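Local atomic coordinates of 5'-deoxynucleotidase (Archaeoglobus fulgidus, PDB entry 1YNB), a protein that probably removes the 5'-phosphate from 2'-deoxyribonucleoside 5'-monophosphates by hydrolysis, as a metal-dependent homodimeric phosphatase of the HD-domain superfamily. Residues A[102-105]-A[106-109]. Sequence-based numbering, arbitrary orientation.
Sequences EQLS and WMES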
loop_
_atom_site.group_PDB
_atom_site.type_symbol
_atom_site.label_atom_id
_atom_site.label_comp_id
_atom_site.label_asym_id
_atom_site.label_seq_id
_atom_site.Cartn_x
_atom_site.Cartn_y
_atom_site.Cartn_z
ATOM N N GLU A 102 -13.828 -16.381 -22.964
ATOM C CA GLU A 102 -12.581 -16.195 -23.687
ATOM C C GLU A 102 -11.416 -15.929 -22.745
ATOM O O GLU A 102 -10.314 -16.440 -22.949
ATOM C CB GLU A 102 -12.731 -15.044 -24.675
ATOM C CG GLU A 102 -14.064 -15.028 -25.373
ATOM C CD GLU A 102 -14.044 -14.202 -26.636
ATOM O OE1 GLU A 102 -13.345 -13.163 -26.662
ATOM O OE2 GLU A 102 -14.736 -14.588 -27.605
ATOM N N GLN A 103 -11.657 -15.141 -21.704
ATOM C CA GLN A 103 -10.600 -14.837 -20.760
ATOM C C GLN A 103 -10.080 -16.090 -20.061
ATOM O O GLN A 103 -8.871 -16.238 -19.866
ATOM C CB GLN A 103 -11.097 -13.830 -19.731
ATOM C CG GLN A 103 -10.039 -13.307 -18.802
ATOM C CD GLN A 103 -10.621 -12.311 -17.810
ATOM O OE1 GLN A 103 -11.591 -12.618 -17.101
ATOM N NE2 GLN A 103 -10.037 -11.108 -17.756
ATOM N N LEU A 104 -10.974 -17.014 -19.713
ATOM C CA LEU A 104 -10.547 -18.232 -19.014
ATOM C C LEU A 104 -10.357 -19.463 -19.892
ATOM O O LEU A 104 -10.282 -20.588 -19.382
ATOM C CB LEU A 104 -11.529 -18.561 -17.891
ATOM C CG LEU A 104 -11.585 -17.486 -16.800
ATOM C CD1 LEU A 104 -12.678 -17.816 -15.829
ATOM C CD2 LEU A 104 -10.242 -17.394 -16.083
ATOM N N SER A 105 -10.255 -19.256 -21.200
ATOM C CA SER A 105 -10.073 -20.370 -22.141
ATOM C C SER A 105 -8.895 -21.278 -21.779
ATOM O O SER A 105 -8.893 -22.466 -22.102
ATOM C CB SER A 105 -9.878 -19.835 -23.563
ATOM O OG SER A 105 -8.686 -19.069 -23.674
ATOM N N TRP A 106 -7.899 -20.727 -21.098
ATOM C CA TRP A 106 -6.739 -21.518 -20.718
ATOM C C TRP A 106 -7.076 -22.585 -19.672
ATOM O O TRP A 106 -6.319 -23.538 -19.489
ATOM C CB TRP A 106 -5.624 -20.614 -20.171
ATOM C CG TRP A 106 -6.004 -19.889 -18.927
ATOM C CD1 TRP A 106 -6.637 -18.685 -18.841
ATOM C CD2 TRP A 106 -5.853 -20.360 -17.576
ATOM N NE1 TRP A 106 -6.894 -18.375 -17.523
ATOM C CE2 TRP A 106 -6.425 -19.385 -16.727
ATOM C CE3 TRP A 106 -5.292 -21.516 -17.005
ATOM C CZ2 TRP A 106 -6.460 -19.529 -15.334
ATOM C CZ3 TRP A 106 -5.327 -21.659 -15.613
ATOM C CH2 TRP A 106 -5.909 -20.668 -14.796
ATOM N N MET A 107 -8.191 -22.429 -18.968
ATOM C CA MET A 107 -8.547 -23.413 -17.955
ATOM C C MET A 107 -9.193 -24.618 -18.606
ATOM O O MET A 107 -10.111 -24.479 -19.424
ATOM C CB MET A 107 -9.512 -22.830 -16.928
ATOM C CG MET A 107 -8.934 -21.705 -16.119
ATOM S SD MET A 107 -10.029 -21.225 -14.781
ATOM C CE MET A 107 -9.505 -22.405 -13.504
ATOM N N GLU A 108 -8.691 -25.799 -18.255
ATOM C CA GLU A 108 -9.224 -27.049 -18.779
ATOM C C GLU A 108 -10.690 -27.012 -18.401
ATOM O O GLU A 108 -11.574 -27.233 -19.230
ATOM C CB GLU A 108 -8.545 -28.247 -18.103
ATOM C CG GLU A 108 -7.657 -27.886 -16.904
ATOM C CD GLU A 108 -8.337 -26.953 -15.899
ATOM O OE1 GLU A 108 -9.400 -27.324 -15.347
ATOM O OE2 GLU A 108 -7.799 -25.845 -15.661
ATOM N N SER A 109 -10.921 -26.698 -17.131
ATOM C CA SER A 109 -12.252 -26.595 -16.563
ATOM C C SER A 109 -12.292 -25.417 -15.585
ATOM O O SER A 109 -11.262 -25.017 -15.031
ATOM C CB SER A 109 -12.601 -27.886 -15.823
ATOM O OG SER A 109 -11.650 -28.152 -14.805
#
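Gln103 meets Trp106 through its backbone: in the last turn of helix 96-103, Gln103 O lies near the plane of the indole at its edge, 3.5 Å from Trp106 CD1. The amide end of Gln103 turns elsewhere, NE2 bonding to Leu76 O and Glu16 OE2. Leu104 is the first residue to leave helical geometry and opens a type I beta turn, closed by Met107 N donating to Leu104 O (2.8 Å, N-H...O 162°) from above the carbonyl plane. The same oxygen sits over one face of the indole. The Leu104 side chain lies alongside Trp106, its CD2 3.8 Å from Trp106 NE1 and 4.1 Å from Met107 SD. Ser105 OG donates a hydrogen bond to Glu102 O (3.2 Å). With CG between its backbone N and carbonyl carbon (chi1 63°), Trp106 holds its ring beside Leu104, with Met107 CG 3.2 Å above the plane toward the rim. Cutting the indole back to an alanine is likely to leave a gap between Leu104, Met107 and Phe13 of helix 8-18, and to remove the packing on Ile52 of the second subunit. The polar grip on the helix exit thus centres on Leu104 O, hydrogen-bonded by Met107 N and Lys110 NZ, while apolar packing ties it to helix 8-18 and the second subunit.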